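Local coordinates for protein cellulose hydrolase (PDB 4YZP) that hydrolyses internal beta-1,4-glucosidic bonds of cellulose, acting as an endo-beta-1,4-glucanase of glycosyl hydrolase family 5, at residues F68-I73 against Q298-W303; F157-E162 against R192-G197; D229-W234 against Y272-A277; V410-T415 against M426-Y431. All coordinates share one frame; numbering follows the deposited sequence.

Contact 1: F68-I73 against Q298-W303; sequences FKSVRI and QMVPMW
M302 reaches strand 70-73 chiefly through its terminal methyl. M302 CE lies 3.3 Å from S70 OG and 3.6 Å from the backbone N of R72. M302 CE also touches R72 CB at 3.8 Å, so the methyl is wedged between two residues whose side chains leave their strand on the same side as the contact. The bend about the last torsion (chi3 80°) turns CE to the strand after an extended start. S70 OG makes no hydrogen bond to the methionine; it is held by the carbonyl of M31.

F68 and W303 form the second patch. F68 CZ comes to the edge of the indole, near its plane, 3.6 Å from W303 CE3. The indole is also stacked on Y272, and F68 meets the ring of W35. V300 adds little, its CG1 standing 4.4 Å from S70 OG.

No hydrogen bond crosses between the two strands. Their axes pass 7.7 Å apart at 57°, because strand 34-36 lies between them in the sheet. The polar end of R72 runs on to N161, E158, E271 and N36. M302, S70 and R72 meet inside the closed parallel sheet. F68 and W303 pack on the side facing the helices, where W303 meets H287. This is the layering of an eight-stranded (beta/alpha)8, or TIM, barrel.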
loop_
_atom_site.group_PDB
_atom_site.type_symbol
_atom_site.label_atom_id
_atom_site.label_comp_id
_atom_site.label_asym_id
_atom_site.label_seq_id
_atom_site.Cartn_x
_atom_site.Cartn_y
_atom_site.Cartn_z
ATOM N N PHE A 68 14.142 -2.778 -6.399
ATOM C CA PHE A 68 13.255 -3.921 -6.232
ATOM C C PHE A 68 13.810 -5.102 -6.988
ATOM O O PHE A 68 14.332 -4.941 -8.091
ATOM C CB PHE A 68 11.850 -3.583 -6.698
ATOM C CG PHE A 68 11.185 -2.587 -5.810
ATOM C CD1 PHE A 68 10.515 -3.015 -4.671
ATOM C CD2 PHE A 68 11.293 -1.229 -6.061
ATOM C CE1 PHE A 68 9.934 -2.105 -3.810
ATOM C CE2 PHE A 68 10.708 -0.302 -5.202
ATOM C CZ PHE A 68 10.026 -0.743 -4.070
ATOM N N LYS A 69 13.716 -6.284 -6.380
ATOM C CA LYS A 69 14.293 -7.479 -6.976
ATOM C C LYS A 69 13.231 -8.222 -7.780
ATOM O O LYS A 69 13.546 -9.016 -8.670
ATOM C CB LYS A 69 14.888 -8.392 -5.903
ATOM C CG LYS A 69 16.088 -7.819 -5.154
ATOM C CD LYS A 69 16.861 -8.944 -4.467
ATOM C CE LYS A 69 17.925 -8.421 -3.529
ATOM N NZ LYS A 69 18.722 -9.524 -2.880
ATOM N N SER A 70 11.969 -7.948 -7.479
ATOM C CA SER A 70 10.887 -8.637 -8.157
ATOM C C SER A 70 9.721 -7.702 -8.479
ATOM O O SER A 70 9.537 -6.657 -7.844
ATOM C CB SER A 70 10.391 -9.830 -7.319
ATOM O OG SER A 70 9.874 -9.445 -6.050
ATOM N N VAL A 71 8.961 -8.062 -9.507
ATOM C CA VAL A 71 7.740 -7.325 -9.813
ATOM C C VAL A 71 6.577 -8.279 -10.023
ATOM O O VAL A 71 6.719 -9.372 -10.596
ATOM C CB VAL A 71 7.895 -6.410 -11.057
ATOM C CG1 VAL A 71 9.068 -5.438 -10.880
ATOM C CG2 VAL A 71 8.052 -7.211 -12.338
ATOM N N ARG A 72 5.427 -7.881 -9.506
ATOM C CA ARG A 72 4.193 -8.613 -9.724
ATOM C C ARG A 72 3.416 -7.882 -10.801
ATOM O O ARG A 72 3.208 -6.678 -10.709
ATOM C CB ARG A 72 3.377 -8.710 -8.440
ATOM C CG ARG A 72 2.061 -9.527 -8.575
ATOM C CD ARG A 72 1.635 -9.951 -7.199
ATOM N NE ARG A 72 0.381 -10.729 -7.156
ATOM C CZ ARG A 72 -0.795 -10.208 -6.840
ATOM N NH1 ARG A 72 -0.906 -8.905 -6.586
ATOM N NH2 ARG A 72 -1.868 -10.985 -6.779
ATOM N N ILE A 73 3.004 -8.619 -11.827
ATOM C CA ILE A 73 2.238 -8.064 -12.938
ATOM C C ILE A 73 0.809 -8.640 -12.938
ATOM O O ILE A 73 0.536 -9.680 -13.541
ATOM C CB ILE A 73 2.937 -8.369 -14.284
ATOM C CG1 ILE A 73 4.412 -7.924 -14.217
ATOM C CG2 ILE A 73 2.226 -7.690 -15.440
ATOM C CD1 ILE A 73 5.202 -8.162 -15.519
ATOM N N GLN A 298 11.221 -15.142 6.483
ATOM C CA GLN A 298 11.536 -15.614 5.130
ATOM C C GLN A 298 10.315 -15.608 4.218
ATOM O O GLN A 298 10.048 -16.583 3.505
ATOM C CB GLN A 298 12.143 -17.020 5.175
ATOM C CG GLN A 298 13.425 -17.112 5.983
ATOM C CD GLN A 298 13.867 -18.545 6.191
ATOM O OE1 GLN A 298 14.696 -19.071 5.449
ATOM N NE2 GLN A 298 13.296 -19.190 7.186
ATOM N N MET A 299 9.586 -14.500 4.247
ATOM C CA MET A 299 8.473 -14.292 3.335
ATOM C C MET A 299 8.777 -13.107 2.421
ATOM O O MET A 299 9.193 -12.038 2.889
ATOM C CB MET A 299 7.178 -14.049 4.110
ATOM C CG MET A 299 6.822 -15.195 5.013
ATOM S SD MET A 299 5.626 -14.639 6.240
ATOM C CE MET A 299 5.385 -16.172 7.140
ATOM N N VAL A 300 8.572 -13.301 1.125
ATOM C CA VAL A 300 8.840 -12.247 0.144
ATOM C C VAL A 300 7.731 -11.208 0.157
ATOM O O VAL A 300 6.594 -11.515 -0.189
ATOM C CB VAL A 300 8.963 -12.815 -1.293
ATOM C CG1 VAL A 300 9.114 -11.688 -2.313
ATOM C CG2 VAL A 300 10.129 -13.788 -1.412
ATOM N N PRO A 301 8.052 -9.962 0.534
ATOM C CA PRO A 301 6.997 -8.936 0.535
ATOM C C PRO A 301 6.920 -8.178 -0.787
ATOM O O PRO A 301 7.934 -7.663 -1.252
ATOM C CB PRO A 301 7.426 -8.012 1.669
ATOM C CG PRO A 301 8.946 -8.053 1.603
ATOM C CD PRO A 301 9.322 -9.451 1.078
ATOM N N MET A 302 5.734 -8.108 -1.382
ATOM C CA MET A 302 5.545 -7.410 -2.648
ATOM C C MET A 302 4.570 -6.259 -2.424
ATOM O O MET A 302 3.438 -6.463 -2.046
ATOM C CB MET A 302 5.043 -8.379 -3.728
ATOM C CG MET A 302 5.947 -9.613 -3.891
ATOM S SD MET A 302 5.698 -10.547 -5.421
ATOM C CE MET A 302 6.632 -9.529 -6.588
ATOM N N TRP A 303 5.060 -5.050 -2.655
ATOM C CA TRP A 303 4.385 -3.807 -2.271
ATOM C C TRP A 303 3.252 -3.506 -3.227
ATOM O O TRP A 303 3.481 -3.520 -4.438
ATOM C CB TRP A 303 5.413 -2.670 -2.312
ATOM C CG TRP A 303 5.152 -1.441 -1.481
ATOM C CD1 TRP A 303 4.182 -1.250 -0.538
ATOM C CD2 TRP A 303 5.937 -0.242 -1.507
ATOM N NE1 TRP A 303 4.304 0.020 0.016
ATOM C CE2 TRP A 303 5.378 0.650 -0.564
ATOM C CE3 TRP A 303 7.055 0.164 -2.245
ATOM C CZ2 TRP A 303 5.904 1.922 -0.334
ATOM C CZ3 TRP A 303 7.571 1.432 -2.018
ATOM C CH2 TRP A 303 6.995 2.290 -1.074
#

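Contact 2: F157-E162 against R192-G197; sequences FEIVNE and RLVIVG
F157 and R192 make the close-packed start of this contact. R192 CD sits over one face of the phenylalanine ring, 3.5 Å from the F157 ring centroid and 9° off the ring normal. This is a CH-pi contact. The arginine chain leaves extended and then bends at chi3 (-46°), and the guanidinium plane lies 37° from the ring. Its nitrogens are held by N189 OD1 and by the carbonyls of K149, K151, S152 and L155, which probably help hold CD over the ring.

Next to this patch the two strands pair in parallel. F157 N donates to L193 O at 3.2 Å. I195 N donates to F157 O at 2.7 Å, the shortest bond of the ladder. I159 N closes it on I195 O at 3.2 Å. On the face of F157 and V194, the methyl I159 CD1 packs on V194 CG1 at 3.6 Å. On the other face E158 CB lies against I195 CB at 4.0 Å, while the carboxylate goes on to R72.

Past I159 the chains part, and direct contact gives way to a single water. V160 N donates to this water, which stands 2.9 Å from I195 O.

The pair belongs to the beta-alpha-beta unit of strand 155-158, helix 168-184 and strand 194-197. That helix covers F157, I159 and V194 with I182, L174 and L179, while strand 218-224 continues the sheet beyond I195.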
loop_
_atom_site.group_PDB
_atom_site.type_symbol
_atom_site.label_atom_id
_atom_site.label_comp_id
_atom_site.label_asym_id
_atom_site.label_seq_id
_atom_site.Cartn_x
_atom_site.Cartn_y
_atom_site.Cartn_z
ATOM N N PHE A 157 4.239 -18.269 -12.042
ATOM C CA PHE A 157 2.810 -18.187 -12.340
ATOM C C PHE A 157 2.026 -18.127 -11.038
ATOM O O PHE A 157 2.237 -18.969 -10.170
ATOM C CB PHE A 157 2.308 -19.408 -13.120
ATOM C CG PHE A 157 2.858 -19.555 -14.517
ATOM C CD1 PHE A 157 3.412 -18.480 -15.197
ATOM C CD2 PHE A 157 2.798 -20.799 -15.153
ATOM C CE1 PHE A 157 3.916 -18.649 -16.489
ATOM C CE2 PHE A 157 3.276 -20.983 -16.434
ATOM C CZ PHE A 157 3.852 -19.902 -17.116
ATOM N N GLU A 158 1.113 -17.173 -10.914
ATOM C CA GLU A 158 0.187 -17.162 -9.782
ATOM C C GLU A 158 -1.216 -17.516 -10.255
ATOM O O GLU A 158 -1.780 -16.802 -11.079
ATOM C CB GLU A 158 0.173 -15.796 -9.092
ATOM C CG GLU A 158 -0.834 -15.760 -7.935
ATOM C CD GLU A 158 -1.015 -14.376 -7.347
ATOM O OE1 GLU A 158 -0.514 -13.404 -7.953
ATOM O OE2 GLU A 158 -1.682 -14.269 -6.287
ATOM N N ILE A 159 -1.793 -18.585 -9.709
ATOM C CA ILE A 159 -3.041 -19.155 -10.246
ATOM C C ILE A 159 -4.214 -18.171 -10.302
ATOM O O ILE A 159 -4.855 -18.022 -11.340
ATOM C CB ILE A 159 -3.467 -20.404 -9.434
ATOM C CG1 ILE A 159 -2.383 -21.475 -9.548
ATOM C CG2 ILE A 159 -4.780 -20.944 -9.937
ATOM C CD1 ILE A 159 -1.969 -21.753 -10.976
ATOM N N VAL A 160 -4.489 -17.482 -9.207
ATOM C CA VAL A 160 -5.622 -16.562 -9.191
ATOM C C VAL A 160 -5.495 -15.577 -8.023
ATOM O O VAL A 160 -5.039 -15.933 -6.936
ATOM C CB VAL A 160 -6.965 -17.339 -9.129
ATOM C CG1 VAL A 160 -7.029 -18.232 -7.866
ATOM C CG2 VAL A 160 -8.147 -16.388 -9.185
ATOM N N ASN A 161 -5.852 -14.328 -8.272
ATOM C CA ASN A 161 -5.817 -13.309 -7.236
ATOM C C ASN A 161 -7.084 -13.317 -6.375
ATOM O O ASN A 161 -8.188 -13.268 -6.917
ATOM C CB ASN A 161 -5.662 -11.921 -7.858
ATOM C CG ASN A 161 -5.548 -10.840 -6.808
ATOM O OD1 ASN A 161 -4.566 -10.799 -6.094
ATOM N ND2 ASN A 161 -6.558 -9.971 -6.704
ATOM N N GLU A 162 -6.914 -13.323 -5.049
ATOM C CA GLU A 162 -8.021 -13.219 -4.083
ATOM C C GLU A 162 -9.296 -13.949 -4.521
ATOM O O GLU A 162 -10.356 -13.339 -4.681
ATOM C CB GLU A 162 -8.311 -11.738 -3.805
ATOM C CG GLU A 162 -7.080 -11.019 -3.234
ATOM C CD GLU A 162 -7.320 -9.567 -2.795
ATOM O OE1 GLU A 162 -8.441 -9.047 -2.975
ATOM O OE2 GLU A 162 -6.372 -8.942 -2.259
ATOM N N ARG A 192 8.591 -24.952 -13.199
ATOM C CA ARG A 192 8.340 -23.541 -12.885
ATOM C C ARG A 192 7.624 -23.388 -11.552
ATOM O O ARG A 192 6.724 -24.162 -11.237
ATOM C CB ARG A 192 7.506 -22.881 -13.985
ATOM C CG ARG A 192 7.325 -21.364 -13.798
ATOM C CD ARG A 192 6.634 -20.724 -15.020
ATOM N NE ARG A 192 7.220 -21.190 -16.277
ATOM C CZ ARG A 192 8.359 -20.728 -16.778
ATOM N NH1 ARG A 192 9.042 -19.796 -16.121
ATOM N NH2 ARG A 192 8.835 -21.217 -17.921
ATOM N N LEU A 193 8.031 -22.403 -10.758
ATOM C CA LEU A 193 7.341 -22.147 -9.498
ATOM C C LEU A 193 5.943 -21.634 -9.752
ATOM O O LEU A 193 5.742 -20.737 -10.572
ATOM C CB LEU A 193 8.107 -21.135 -8.641
ATOM C CG LEU A 193 9.501 -21.621 -8.252
ATOM C CD1 LEU A 193 10.245 -20.482 -7.561
ATOM C CD2 LEU A 193 9.384 -22.844 -7.355
ATOM N N VAL A 194 4.988 -22.207 -9.027
ATOM C CA VAL A 194 3.592 -21.825 -9.152
ATOM C C VAL A 194 3.080 -21.402 -7.789
ATOM O O VAL A 194 3.291 -22.111 -6.791
ATOM C CB VAL A 194 2.749 -22.977 -9.715
ATOM C CG1 VAL A 194 1.278 -22.585 -9.755
ATOM C CG2 VAL A 194 3.249 -23.348 -11.105
ATOM N N ILE A 195 2.413 -20.246 -7.761
ATOM C CA ILE A 195 1.985 -19.611 -6.521
ATOM C C ILE A 195 0.514 -19.878 -6.255
ATOM O O ILE A 195 -0.343 -19.552 -7.080
ATOM C CB ILE A 195 2.223 -18.082 -6.571
ATOM C CG1 ILE A 195 3.691 -17.777 -6.883
ATOM C CG2 ILE A 195 1.783 -17.434 -5.269
ATOM C CD1 ILE A 195 3.900 -16.356 -7.374
ATOM N N VAL A 196 0.235 -20.482 -5.105
ATOM C CA VAL A 196 -1.127 -20.875 -4.735
ATOM C C VAL A 196 -1.457 -20.354 -3.350
ATOM O O VAL A 196 -0.567 -20.197 -2.509
ATOM C CB VAL A 196 -1.296 -22.406 -4.742
ATOM C CG1 VAL A 196 -1.141 -22.962 -6.152
ATOM C CG2 VAL A 196 -0.271 -23.050 -3.822
ATOM N N GLY A 197 -2.742 -20.111 -3.102
ATOM C CA GLY A 197 -3.183 -19.679 -1.791
ATOM C C GLY A 197 -4.556 -20.228 -1.457
ATOM O O GLY A 197 -5.138 -21.044 -2.199
HETATM O O HOH W 1 -2.770 -18.045 -6.464
#

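Contact 3: D229-W234 against Y272-A277; sequences DYVSNW and YGTLGA
V231 O takes two backbone hydrogen bonds from the loop 272-277. L275 N is 2.8 Å and A277 N 3.3 Å from V231 O. The two donors come from opposite faces of the carbonyl plane, each about 40° or more out of it, so the oxygen is gripped from both sides. G276 N, between them in sequence, is badly angled for a bond. At the helix end, N233 N and W234 N bond back to Y230 O and D229 O. With the positive phi of N233, these make a Schellman motif that ends helix 228-232.

One water forms a bridge. It accepts from N233 ND2 and donates to G276 O at 2.8 Å. N233 ND2 also reaches A464 O.

Both segments belong to loops at the C-terminal ends of barrel strands. Helix 228-232 follows strand 218-224. The loop 272-277 leaves strand 267-272. In a TIM barrel these loops line the active-site end.

Van der Waals contacts fill in round the bonds. A277 CB lies over one face of the Y230 ring, 4.1 Å from Y230 CZ, and 3.4 Å from Y230 O. The ring gets there because CG stands opposite the backbone N across the first torsion (chi1 165°). T274 CG2 approaches the same ring obliquely, 4.0 Å from Y230 CE2. Y286 and W240 also meet this tyrosine. V231 CG2 touches L275 CD1 at 4.2 Å. V231 CB lies 3.8 Å from G273 O, a buried carbonyl with no polar partner.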
loop_
_atom_site.group_PDB
_atom_site.type_symbol
_atom_site.label_atom_id
_atom_site.label_comp_id
_atom_site.label_asym_id
_atom_site.label_seq_id
_atom_site.Cartn_x
_atom_site.Cartn_y
_atom_site.Cartn_z
ATOM N N ASP A 229 -8.407 -0.392 8.938
ATOM C CA ASP A 229 -8.811 0.997 9.160
ATOM C C ASP A 229 -7.588 1.913 9.320
ATOM O O ASP A 229 -7.685 3.113 9.041
ATOM C CB ASP A 229 -9.788 1.135 10.354
ATOM C CG ASP A 229 -9.358 0.365 11.596
ATOM O OD1 ASP A 229 -8.509 -0.553 11.497
ATOM O OD2 ASP A 229 -9.900 0.674 12.684
ATOM N N TYR A 230 -6.432 1.369 9.710
ATOM C CA TYR A 230 -5.223 2.189 9.642
ATOM C C TYR A 230 -4.745 2.360 8.185
ATOM O O TYR A 230 -4.520 3.480 7.729
ATOM C CB TYR A 230 -4.063 1.628 10.493
ATOM C CG TYR A 230 -2.788 2.314 10.073
ATOM C CD1 TYR A 230 -2.597 3.677 10.329
ATOM C CD2 TYR A 230 -1.823 1.638 9.341
ATOM C CE1 TYR A 230 -1.448 4.336 9.887
ATOM C CE2 TYR A 230 -0.684 2.282 8.907
ATOM C CZ TYR A 230 -0.506 3.625 9.181
ATOM O OH TYR A 230 0.638 4.247 8.720
ATOM N N VAL A 231 -4.584 1.269 7.439
ATOM C CA VAL A 231 -3.965 1.423 6.121
ATOM C C VAL A 231 -4.852 2.254 5.194
ATOM O O VAL A 231 -4.348 2.917 4.290
ATOM C CB VAL A 231 -3.620 0.063 5.455
ATOM C CG1 VAL A 231 -2.576 -0.684 6.297
ATOM C CG2 VAL A 231 -4.862 -0.798 5.217
ATOM N N SER A 232 -6.159 2.264 5.470
ATOM C CA SER A 232 -7.119 3.002 4.652
ATOM C C SER A 232 -7.519 4.359 5.245
ATOM O O SER A 232 -8.216 5.126 4.584
ATOM C CB SER A 232 -8.380 2.165 4.436
ATOM O OG SER A 232 -8.072 0.925 3.833
ATOM N N ASN A 233 -7.068 4.644 6.472
ATOM C CA ASN A 233 -7.526 5.800 7.263
ATOM C C ASN A 233 -9.049 5.862 7.352
ATOM O O ASN A 233 -9.682 6.846 6.961
ATOM C CB ASN A 233 -6.978 7.126 6.716
ATOM C CG ASN A 233 -7.281 8.310 7.640
ATOM O OD1 ASN A 233 -7.706 8.127 8.787
ATOM N ND2 ASN A 233 -7.060 9.520 7.144
ATOM N N TRP A 234 -9.633 4.795 7.875
ATOM C CA TRP A 234 -11.056 4.756 8.159
ATOM C C TRP A 234 -11.314 5.081 9.628
ATOM O O TRP A 234 -10.492 4.773 10.492
ATOM C CB TRP A 234 -11.629 3.364 7.812
ATOM C CG TRP A 234 -11.818 3.117 6.347
ATOM C CD1 TRP A 234 -11.288 3.828 5.309
ATOM C CD2 TRP A 234 -12.632 2.096 5.760
ATOM N NE1 TRP A 234 -11.711 3.298 4.112
ATOM C CE2 TRP A 234 -12.542 2.239 4.364
ATOM C CE3 TRP A 234 -13.434 1.077 6.285
ATOM C CZ2 TRP A 234 -13.212 1.392 3.479
ATOM C CZ3 TRP A 234 -14.103 0.241 5.407
ATOM C CH2 TRP A 234 -13.986 0.403 4.020
ATOM N N TYR A 272 0.824 -5.867 0.108
ATOM C CA TYR A 272 0.796 -5.219 1.427
ATOM C C TYR A 272 1.018 -3.744 1.160
ATOM O O TYR A 272 1.427 -3.369 0.064
ATOM C CB TYR A 272 1.874 -5.753 2.384
ATOM C CG TYR A 272 3.243 -5.195 2.057
ATOM C CD1 TYR A 272 3.721 -4.061 2.711
ATOM C CD2 TYR A 272 4.024 -5.748 1.053
ATOM C CE1 TYR A 272 4.945 -3.516 2.398
ATOM C CE2 TYR A 272 5.293 -5.194 0.727
ATOM C CZ TYR A 272 5.731 -4.079 1.410
ATOM O OH TYR A 272 6.947 -3.501 1.110
ATOM N N GLY A 273 0.748 -2.906 2.158
ATOM C CA GLY A 273 1.069 -1.489 2.041
ATOM C C GLY A 273 -0.075 -0.589 2.468
ATOM O O GLY A 273 -1.195 -1.046 2.686
ATOM N N THR A 274 0.211 0.706 2.596
ATOM C CA THR A 274 -0.838 1.648 2.958
ATOM C C THR A 274 -1.670 1.999 1.732
ATOM O O THR A 274 -1.192 1.926 0.592
ATOM C CB THR A 274 -0.263 2.919 3.627
ATOM O OG1 THR A 274 0.835 3.407 2.862
ATOM C CG2 THR A 274 0.220 2.582 5.031
ATOM N N LEU A 275 -2.933 2.339 1.987
ATOM C CA LEU A 275 -3.934 2.565 0.951
ATOM C C LEU A 275 -4.622 3.899 1.171
ATOM O O LEU A 275 -5.845 3.995 1.067
ATOM C CB LEU A 275 -4.986 1.458 0.949
ATOM C CG LEU A 275 -4.495 0.016 0.833
ATOM C CD1 LEU A 275 -5.657 -0.937 1.067
ATOM C CD2 LEU A 275 -3.856 -0.237 -0.534
ATOM N N GLY A 276 -3.837 4.916 1.499
ATOM C CA GLY A 276 -4.380 6.245 1.704
ATOM C C GLY A 276 -3.895 6.871 2.991
ATOM O O GLY A 276 -3.981 8.090 3.164
ATOM N N ALA A 277 -3.387 6.046 3.905
ATOM C CA ALA A 277 -2.778 6.563 5.126
ATOM C C ALA A 277 -1.642 7.498 4.741
ATOM O O ALA A 277 -0.785 7.125 3.936
ATOM C CB ALA A 277 -2.275 5.434 5.997
HETATM O O HOH W 2 -5.244 9.944 4.796
#

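Contact 4: V410-T415 against M426-Y431; sequences VKAQLT and MDIILY
The beta hairpin of strands 409-418 and 424-431 holds V410-T415 against M426-Y431 in antiparallel register, with a classic bulge at one end. L414 and M426 are a hydrogen-bonded pair, with L414 N to M426 O and M426 N to L414 O both 2.8 Å. At the bulge K411 N donates to I428 O, nearly in line with its C=O, and I428 N donates to A412 O. K411 and A412 thus both face I428, and the register shifts by one before V410 meets I429.

Q413 and D427 lie side by side on the face that also carries V410 and I429. Q413 runs extended beyond CG (chi2 -175°), which carries its amide alongside D427. Q413 NE2 gives D427 OD1 a nearly straight bond of 2.9 Å. The acceptor lies in the amide plane, but the carboxylate is turned 57° from it and is met on the syn side, 31° out of its own plane. D427 OD2 has V410 CG2 at 3.9 Å and a long, weak ion pair with K280.

The reverse face is apolar. L414 CD1 meets M426 CE at 4.0 Å, and A412 CB rests on I428 CG1 at 4.1 Å. I369 and L344 of the flanking strands join this layer. Near the bulge, K411 CG runs against L430 CB at 3.7 Å, while its amine bonds Q407 O.

Such a bulged hairpin inside a mixed sheet is consistent with the immunoglobulin-like sandwich of the carbohydrate-binding X2 domain.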
loop_
_atom_site.group_PDB
_atom_site.type_symbol
_atom_site.label_atom_id
_atom_site.label_comp_id
_atom_site.label_asym_id
_atom_site.label_seq_id
_atom_site.Cartn_x
_atom_site.Cartn_y
_atom_site.Cartn_z
ATOM N N VAL A 410 6.788 24.457 4.400
ATOM C CA VAL A 410 8.022 23.734 4.691
ATOM C C VAL A 410 9.202 24.678 4.503
ATOM O O VAL A 410 9.471 25.114 3.385
ATOM C CB VAL A 410 8.197 22.486 3.786
ATOM C CG1 VAL A 410 9.492 21.767 4.114
ATOM C CG2 VAL A 410 7.024 21.550 3.936
ATOM N N LYS A 411 9.906 24.994 5.588
ATOM C CA LYS A 411 11.001 25.957 5.527
ATOM C C LYS A 411 12.357 25.283 5.360
ATOM O O LYS A 411 13.306 25.900 4.871
ATOM C CB LYS A 411 11.024 26.850 6.783
ATOM C CG LYS A 411 9.679 27.409 7.199
ATOM C CD LYS A 411 8.967 28.123 6.065
ATOM C CE LYS A 411 9.569 29.480 5.806
ATOM N NZ LYS A 411 8.782 30.259 4.803
ATOM N N ALA A 412 12.452 24.019 5.762
ATOM C CA ALA A 412 13.715 23.298 5.703
ATOM C C ALA A 412 13.461 21.809 5.803
ATOM O O ALA A 412 12.441 21.385 6.342
ATOM C CB ALA A 412 14.640 23.738 6.819
ATOM N N GLN A 413 14.399 21.017 5.299
ATOM C CA GLN A 413 14.353 19.584 5.537
ATOM C C GLN A 413 15.679 19.143 6.128
ATOM O O GLN A 413 16.748 19.448 5.578
ATOM C CB GLN A 413 14.057 18.828 4.249
ATOM C CG GLN A 413 12.694 19.123 3.671
ATOM C CD GLN A 413 12.400 18.263 2.459
ATOM O OE1 GLN A 413 13.078 18.360 1.437
ATOM N NE2 GLN A 413 11.398 17.407 2.570
ATOM N N LEU A 414 15.620 18.458 7.264
ATOM C CA LEU A 414 16.831 17.933 7.875
ATOM C C LEU A 414 16.949 16.451 7.595
ATOM O O LEU A 414 16.056 15.675 7.916
ATOM C CB LEU A 414 16.849 18.188 9.382
ATOM C CG LEU A 414 16.802 19.669 9.772
ATOM C CD1 LEU A 414 17.015 19.830 11.257
ATOM C CD2 LEU A 414 17.830 20.466 8.988
ATOM N N THR A 415 18.065 16.059 7.002
ATOM C CA THR A 415 18.297 14.658 6.714
ATOM C C THR A 415 19.171 14.016 7.784
ATOM O O THR A 415 20.322 14.396 7.976
ATOM C CB THR A 415 18.950 14.485 5.341
ATOM O OG1 THR A 415 18.092 15.061 4.351
ATOM C CG2 THR A 415 19.162 13.010 5.030
ATOM N N MET A 426 13.352 14.999 8.108
ATOM C CA MET A 426 12.406 15.698 8.962
ATOM C C MET A 426 12.061 17.029 8.322
ATOM O O MET A 426 12.957 17.803 8.002
ATOM C CB MET A 426 12.981 15.921 10.364
ATOM C CG MET A 426 11.975 16.503 11.356
ATOM S SD MET A 426 12.652 16.694 13.024
ATOM C CE MET A 426 13.707 18.087 12.776
ATOM N N ASP A 427 10.776 17.276 8.104
ATOM C CA ASP A 427 10.337 18.569 7.579
ATOM C C ASP A 427 10.199 19.577 8.703
ATOM O O ASP A 427 9.545 19.295 9.702
ATOM C CB ASP A 427 8.992 18.452 6.858
ATOM C CG ASP A 427 9.114 17.838 5.482
ATOM O OD1 ASP A 427 10.195 17.307 5.162
ATOM O OD2 ASP A 427 8.114 17.868 4.726
ATOM N N ILE A 428 10.796 20.754 8.523
ATOM C CA ILE A 428 10.588 21.866 9.444
ATOM C C ILE A 428 9.486 22.752 8.890
ATOM O O ILE A 428 9.689 23.462 7.908
ATOM C CB ILE A 428 11.860 22.689 9.644
ATOM C CG1 ILE A 428 13.031 21.766 9.972
ATOM C CG2 ILE A 428 11.656 23.739 10.741
ATOM C CD1 ILE A 428 12.888 21.091 11.296
ATOM N N ILE A 429 8.323 22.710 9.526
ATOM C CA ILE A 429 7.142 23.363 8.984
ATOM C C ILE A 429 6.695 24.521 9.852
ATOM O O ILE A 429 6.395 24.355 11.032
ATOM C CB ILE A 429 5.968 22.368 8.830
ATOM C CG1 ILE A 429 6.396 21.173 7.974
ATOM C CG2 ILE A 429 4.758 23.064 8.235
ATOM C CD1 ILE A 429 5.319 20.116 7.814
ATOM N N LEU A 430 6.685 25.709 9.261
ATOM C CA LEU A 430 6.113 26.866 9.917
ATOM C C LEU A 430 4.619 26.829 9.631
ATOM O O LEU A 430 4.211 26.691 8.475
ATOM C CB LEU A 430 6.752 28.163 9.408
ATOM C CG LEU A 430 6.187 29.430 10.048
ATOM C CD1 LEU A 430 6.517 29.462 11.535
ATOM C CD2 LEU A 430 6.704 30.671 9.342
ATOM N N TYR A 431 3.800 26.884 10.672
ATOM C CA TYR A 431 2.364 26.868 10.451
ATOM C C TYR A 431 1.682 27.974 11.222
ATOM O O TYR A 431 2.288 28.621 12.077
ATOM C CB TYR A 431 1.757 25.508 10.830
ATOM C CG TYR A 431 1.473 25.314 12.308
ATOM C CD1 TYR A 431 2.482 24.938 13.183
ATOM C CD2 TYR A 431 0.188 25.480 12.821
ATOM C CE1 TYR A 431 2.227 24.743 14.539
ATOM C CE2 TYR A 431 -0.078 25.296 14.175
ATOM C CZ TYR A 431 0.947 24.924 15.029
ATOM O OH TYR A 431 0.701 24.732 16.374
#

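Overall arrangement
From the N terminus, contact 1 opens first at 68-73 and closes last in the barrel, at 298-303. The long loop between holds contacts 2 and 3, which follow each other in series; none of the contacts cross. Contact 2 ties two neighbouring barrel strands, and it meets contact 1 where R72 bonds E158 and N161. Contact 3 joins two loops that follow barrel strands. Y272 packs there on P301 and W303 of contact 1, whereas contacts 2 and 3 do not touch. Contact 4 comes after the barrel as a hairpin in the X2 domain, its centre about 33 Å from that of contact 1 and 45 Å from that of contact 2.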